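Local coordinates for protein mosquitocidal toxin (Bacillus sphaericus, PDB 2CB4) that probably transfers ADP-ribose from NAD onto target proteins, as the catalytic domain of a larger toxin lethal to mosquitoes, at residues 54-59 with 160-165; 123-128 with 180-185. The protein carries 1 engineered substitution. One frame throughout, in Å; residues are numbered along the deposited sequence.

Interaction 1: 54-59 with 160-165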
loop_
_atom_site.group_PDB
_atom_site.type_symbol
_atom_site.label_atom_id
_atom_site.label_comp_id
_atom_site.label_asym_id
_atom_site.label_seq_id
_atom_site.Cartn_x
_atom_site.Cartn_y
_atom_site.Cartn_z
ATOM N N ASN A 54 37.768 -27.501 -22.920
ATOM C CA ASN A 54 36.802 -28.339 -23.634
ATOM C C ASN A 54 35.322 -28.059 -23.374
ATOM O O ASN A 54 34.461 -28.801 -23.837
ATOM C CB ASN A 54 37.114 -29.810 -23.381
ATOM C CG ASN A 54 38.567 -30.144 -23.677
ATOM O OD1 ASN A 54 39.377 -30.348 -22.763
ATOM N ND2 ASN A 54 38.919 -30.163 -24.962
ATOM N N GLY A 55 35.024 -26.985 -22.651
ATOM C CA GLY A 55 33.640 -26.653 -22.345
ATOM C C GLY A 55 33.146 -27.453 -21.119
ATOM O O GLY A 55 33.876 -28.297 -20.542
ATOM N N LEU A 56 31.902 -27.183 -20.741
ATOM C CA LEU A 56 31.294 -27.845 -19.599
ATOM C C LEU A 56 31.126 -29.317 -19.864
ATOM O O LEU A 56 30.723 -29.734 -20.943
ATOM C CB LEU A 56 29.939 -27.219 -19.260
ATOM C CG LEU A 56 29.969 -25.745 -18.845
ATOM C CD1 LEU A 56 28.574 -25.231 -18.571
ATOM C CD2 LEU A 56 30.893 -25.480 -17.673
ATOM N N HIS A 57 31.429 -30.110 -18.861
ATOM C CA HIS A 57 31.281 -31.530 -18.984
ATOM C C HIS A 57 30.064 -31.986 -18.155
ATOM O O HIS A 57 30.075 -31.907 -16.923
ATOM C CB HIS A 57 32.554 -32.246 -18.551
ATOM C CG HIS A 57 32.504 -33.723 -18.770
ATOM N ND1 HIS A 57 31.902 -34.592 -17.876
ATOM C CD2 HIS A 57 32.940 -34.492 -19.797
ATOM C CE1 HIS A 57 31.987 -35.832 -18.327
ATOM N NE2 HIS A 57 32.604 -35.796 -19.498
HETATM N N MSE A 58 29.014 -32.431 -18.854
HETATM C CA MSE A 58 27.785 -32.925 -18.247
HETATM C C MSE A 58 27.978 -34.359 -17.759
HETATM O O MSE A 58 28.673 -35.121 -18.390
HETATM C CB MSE A 58 26.722 -32.912 -19.328
HETATM C CG MSE A 58 26.407 -31.547 -19.935
HETATM SE SE MSE A 58 26.625 -30.054 -18.745
HETATM C CE MSE A 58 26.349 -28.658 -19.947
ATOM N N ARG A 59 27.394 -34.734 -16.619
ATOM C CA ARG A 59 27.567 -36.101 -16.135
ATOM C C ARG A 59 26.999 -37.062 -17.159
ATOM O O ARG A 59 25.968 -36.804 -17.797
ATOM C CB ARG A 59 26.748 -36.353 -14.893
ATOM C CG ARG A 59 27.342 -36.053 -13.591
ATOM C CD ARG A 59 26.134 -35.840 -12.713
ATOM N NE ARG A 59 25.960 -36.944 -11.809
ATOM C CZ ARG A 59 24.794 -37.437 -11.444
ATOM N NH1 ARG A 59 23.658 -36.943 -11.930
ATOM N NH2 ARG A 59 24.774 -38.448 -10.591
ATOM N N GLY A 160 21.126 -35.805 -15.323
ATOM C CA GLY A 160 21.916 -34.619 -15.584
ATOM C C GLY A 160 22.878 -34.153 -14.524
ATOM O O GLY A 160 23.429 -34.932 -13.730
ATOM N N GLY A 161 23.089 -32.843 -14.558
ATOM C CA GLY A 161 24.007 -32.167 -13.674
ATOM C C GLY A 161 25.334 -31.906 -14.409
ATOM O O GLY A 161 25.738 -32.686 -15.263
ATOM N N ILE A 162 25.996 -30.805 -14.052
ATOM C CA ILE A 162 27.300 -30.431 -14.599
ATOM C C ILE A 162 28.361 -31.007 -13.689
ATOM O O ILE A 162 28.334 -30.784 -12.481
ATOM C CB ILE A 162 27.474 -28.917 -14.583
ATOM C CG1 ILE A 162 26.322 -28.239 -15.317
ATOM C CG2 ILE A 162 28.818 -28.520 -15.119
ATOM C CD1 ILE A 162 26.296 -26.712 -15.053
ATOM N N ASP A 163 29.288 -31.769 -14.261
ATOM C CA ASP A 163 30.403 -32.362 -13.503
ATOM C C ASP A 163 31.475 -31.271 -13.405
ATOM O O ASP A 163 32.243 -31.037 -14.342
ATOM C CB ASP A 163 30.954 -33.564 -14.256
ATOM C CG ASP A 163 32.042 -34.284 -13.484
ATOM O OD1 ASP A 163 32.822 -33.617 -12.769
ATOM O OD2 ASP A 163 32.105 -35.525 -13.578
ATOM N N ILE A 164 31.493 -30.566 -12.282
ATOM C CA ILE A 164 32.390 -29.432 -12.080
ATOM C C ILE A 164 33.883 -29.726 -12.235
ATOM O O ILE A 164 34.602 -29.022 -12.934
ATOM C CB ILE A 164 32.082 -28.708 -10.715
ATOM C CG1 ILE A 164 30.639 -28.167 -10.704
ATOM C CG2 ILE A 164 33.139 -27.621 -10.402
ATOM C CD1 ILE A 164 30.319 -27.191 -11.834
ATOM N N ASN A 165 34.353 -30.753 -11.558
ATOM C CA ASN A 165 35.755 -31.083 -11.628
ATOM C C ASN A 165 36.231 -31.459 -13.050
ATOM O O ASN A 165 37.379 -31.225 -13.392
ATOM C CB ASN A 165 36.122 -32.143 -10.579
ATOM C CG ASN A 165 36.171 -31.574 -9.161
ATOM O OD1 ASN A 165 35.959 -30.389 -8.946
ATOM N ND2 ASN A 165 36.487 -32.417 -8.191
#

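Interaction 2: 123-128 with 180-185. Engineered in segment 180-185: Q180 (natural residue Glu).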
loop_
_atom_site.group_PDB
_atom_site.type_symbol
_atom_site.label_atom_id
_atom_site.label_comp_id
_atom_site.label_asym_id
_atom_site.label_seq_id
_atom_site.Cartn_x
_atom_site.Cartn_y
_atom_site.Cartn_z
ATOM N N PHE A 123 21.621 -22.117 -9.684
ATOM C CA PHE A 123 22.269 -23.408 -9.445
ATOM C C PHE A 123 22.059 -23.994 -8.048
ATOM O O PHE A 123 22.056 -23.286 -7.032
ATOM C CB PHE A 123 23.806 -23.314 -9.681
ATOM C CG PHE A 123 24.187 -22.674 -10.993
ATOM C CD1 PHE A 123 24.019 -23.361 -12.196
ATOM C CD2 PHE A 123 24.712 -21.373 -11.029
ATOM C CE1 PHE A 123 24.339 -22.737 -13.412
ATOM C CE2 PHE A 123 25.033 -20.756 -12.230
ATOM C CZ PHE A 123 24.846 -21.439 -13.425
ATOM N N VAL A 124 21.971 -25.329 -7.996
ATOM C CA VAL A 124 21.859 -26.024 -6.722
ATOM C C VAL A 124 22.999 -27.027 -6.665
ATOM O O VAL A 124 23.228 -27.735 -7.580
ATOM C CB VAL A 124 20.454 -26.735 -6.558
ATOM C CG1 VAL A 124 20.467 -27.742 -5.406
ATOM C CG2 VAL A 124 19.395 -25.714 -6.365
ATOM N N SER A 125 23.753 -27.064 -5.603
ATOM C CA SER A 125 24.844 -28.026 -5.573
ATOM C C SER A 125 24.515 -29.339 -4.911
ATOM O O SER A 125 23.664 -29.425 -4.049
ATOM C CB SER A 125 26.050 -27.427 -4.815
ATOM O OG SER A 125 26.680 -26.497 -5.665
ATOM N N THR A 126 25.302 -30.341 -5.244
ATOM C CA THR A 126 25.256 -31.662 -4.596
ATOM C C THR A 126 26.741 -32.087 -4.577
ATOM O O THR A 126 27.579 -31.506 -5.222
ATOM C CB THR A 126 24.345 -32.678 -5.321
ATOM O OG1 THR A 126 24.889 -32.897 -6.618
ATOM C CG2 THR A 126 22.868 -32.081 -5.494
ATOM N N THR A 127 27.074 -33.082 -3.772
ATOM C CA THR A 127 28.418 -33.598 -3.687
ATOM C C THR A 127 28.274 -35.117 -3.868
ATOM O O THR A 127 27.261 -35.703 -3.522
ATOM C CB THR A 127 29.135 -33.197 -2.341
ATOM O OG1 THR A 127 30.503 -33.628 -2.374
ATOM C CG2 THR A 127 28.459 -33.828 -1.124
ATOM N N ARG A 128 29.293 -35.750 -4.425
ATOM C CA ARG A 128 29.238 -37.192 -4.654
ATOM C C ARG A 128 29.415 -38.018 -3.414
ATOM O O ARG A 128 30.233 -37.688 -2.564
ATOM C CB ARG A 128 30.305 -37.608 -5.673
ATOM C CG ARG A 128 30.277 -36.808 -6.983
ATOM C CD ARG A 128 31.272 -37.361 -7.982
ATOM N NE ARG A 128 30.895 -38.700 -8.409
ATOM C CZ ARG A 128 31.747 -39.651 -8.784
ATOM N NH1 ARG A 128 33.047 -39.418 -8.793
ATOM N NH2 ARG A 128 31.291 -40.845 -9.150
ATOM N N GLN A 180 31.774 -31.528 -6.671
ATOM C CA GLN A 180 30.381 -31.172 -6.912
ATOM C C GLN A 180 29.800 -31.517 -8.204
ATOM O O GLN A 180 30.468 -31.388 -9.249
ATOM C CB GLN A 180 30.280 -29.672 -6.964
ATOM C CG GLN A 180 29.958 -28.957 -5.750
ATOM C CD GLN A 180 29.576 -27.505 -6.080
ATOM O OE1 GLN A 180 28.629 -27.213 -6.867
ATOM N NE2 GLN A 180 30.316 -26.569 -5.522
ATOM N N ILE A 181 28.490 -31.758 -8.174
ATOM C CA ILE A 181 27.714 -31.942 -9.369
ATOM C C ILE A 181 26.650 -30.847 -9.208
ATOM O O ILE A 181 25.948 -30.838 -8.215
ATOM C CB ILE A 181 27.103 -33.339 -9.437
ATOM C CG1 ILE A 181 28.147 -34.408 -9.114
ATOM C CG2 ILE A 181 26.271 -33.451 -10.719
ATOM C CD1 ILE A 181 29.475 -34.414 -10.158
ATOM N N THR A 182 26.625 -29.872 -10.117
ATOM C CA THR A 182 25.719 -28.724 -10.042
ATOM C C THR A 182 24.496 -28.884 -10.935
ATOM O O THR A 182 24.622 -29.425 -12.058
ATOM C CB THR A 182 26.468 -27.433 -10.458
ATOM O OG1 THR A 182 27.590 -27.237 -9.595
ATOM C CG2 THR A 182 25.574 -26.213 -10.415
ATOM N N PHE A 183 23.327 -28.415 -10.432
ATOM C CA PHE A 183 22.067 -28.514 -11.152
ATOM C C PHE A 183 21.456 -27.169 -11.434
ATOM O O PHE A 183 20.890 -26.543 -10.552
ATOM C CB PHE A 183 21.077 -29.406 -10.400
ATOM C CG PHE A 183 21.501 -30.848 -10.333
ATOM C CD1 PHE A 183 20.941 -31.805 -11.192
ATOM C CD2 PHE A 183 22.478 -31.247 -9.438
ATOM C CE1 PHE A 183 21.356 -33.126 -11.145
ATOM C CE2 PHE A 183 22.897 -32.580 -9.376
ATOM C CZ PHE A 183 22.347 -33.522 -10.242
ATOM N N PRO A 184 21.551 -26.726 -12.689
ATOM C CA PRO A 184 20.957 -25.441 -13.067
ATOM C C PRO A 184 19.442 -25.661 -13.006
ATOM O O PRO A 184 18.921 -26.613 -13.609
ATOM C CB PRO A 184 21.444 -25.240 -14.535
ATOM C CG PRO A 184 22.608 -26.157 -14.704
ATOM C CD PRO A 184 22.278 -27.354 -13.826
ATOM N N GLY A 185 18.742 -24.828 -12.235
ATOM C CA GLY A 185 17.295 -24.968 -12.086
ATOM C C GLY A 185 16.880 -25.847 -10.891
ATOM O O GLY A 185 15.690 -26.008 -10.619
#

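Interaction 1: 54-59 with 160-165
M58 and I162 form a single beta bridge that fastens the loop 54-59 to the short strand 162-163, at an outlying part of the ADP-ribosyltransferase fold. Two backbone hydrogen bonds flank the bridge. D163 N gives its hydrogen to H57 O (2.8 Å), and R59 N donates to G161 O across 3.0 Å in an almost straight bond (174°). Both G160 and G161 have positive phi values, and the carbonyls of this turn are presented to R59 one after the other: G161 O takes its backbone N-H, G160 O its side chain.

Apolar contact gathers on the side of the bridge where L56, M58 and I162 extend. The selenium of M58 (a selenomethionine) lies 3.9 Å from I162 CG1, the two side chains running side by side in the same direction. L56 CD1 meets I162 CD1 loosely. Y40 of helix 36-44 touches both L56 and M58.

A second pair, H57 and D163, also runs side by side. D163 CB sits at the edge of the imidazole, 3.9 Å from H57 ND1, and the ring and carboxylate planes are nearly perpendicular (80°). The carboxylate serves as an N-cap, D163 OD1 accepting A166 N at the start of helix 164-167. S167 OG is bonded to both H57 N and D163 O, a further tie between the two backbones.

The R59 side chain passes along G160 and G161, its CD close to G160 O. Its bend at chi3 (108°) swings the guanidinium back to that carbonyl, and A158 O also holds NH1. G160 O lies in the guanidinium plane, 2.7 Å from R59 NH1.

Interaction 2: 123-128 with 180-185
The antiparallel ladder of strands 123-131 and 180-184 lies near the centre of the chain, in the sheet of an ADP-ribosyltransferase fold, pairing F123 with P184 through to T127 with Q180. V124 and F183 form a hydrogen-bonded pair: V124 N reaches F183 O, and F183 N meets V124 O at 2.9 Å. T126 and I181 form the next such pair, with I181 N to T126 O at 3.1 Å and a weak return bond from T126 N.

I181 O has a second donor, T126 OG1, at 2.8 Å. A chi1 of 63° sets this hydroxyl between the T126 backbone N and carbonyl carbon, where it meets I181 O. T126 OG1 also lies at the edge of the F183 ring, in its plane, 3.4 Å from F183 CE2.

The face bearing F123, S125 and Q180 is polar at one end. S125 OG donates to OE1 of Q180, an engineered glutamine in place of Glu; the modelled separation is doubtfully short. T182 OG1 gives OE1 a weak bond, Y114 OH bonds S125 OG, and E178 OE1 takes Q180 NE2. Toward the other end T182 CG2 packs 3.5 Å from F123 CB, and P184 CB lies 4.0 Å from F123 CD1; T182 CG2 and P184 CA come to the F123 ring obliquely.

R80, whose NH1 holds S125 O from the adjoining strand, the S-T-T run at 125-127, and E178 with position 180 (naturally Glu) are consistent with the R-S-E signature and E-x-E motif of arginine-specific ADP-ribosyltransferases.

Overall arrangement
From the N terminus, the chain passes helix 36-44 and enters the loop at 54-59, then strand 78-82 and strand 123-131, before 160-165 returns to that loop and closes interaction 1. Interaction 2 closes later, when 180-185 pairs with 123-128, so the two closures cross, their segments alternating along the chain. Their centres are about 10 Å apart. Strand 180-184 joins them: it lies between strand 162-163 and strand 123-131 in one mixed sheet, with I162 N probably bonded to T182 O. R59 packs on I181 and I164 on T182. Interaction 1 thus ties the early loop to the sheet margin, and interaction 2 pairs two strands of that sheet near the middle of the domain.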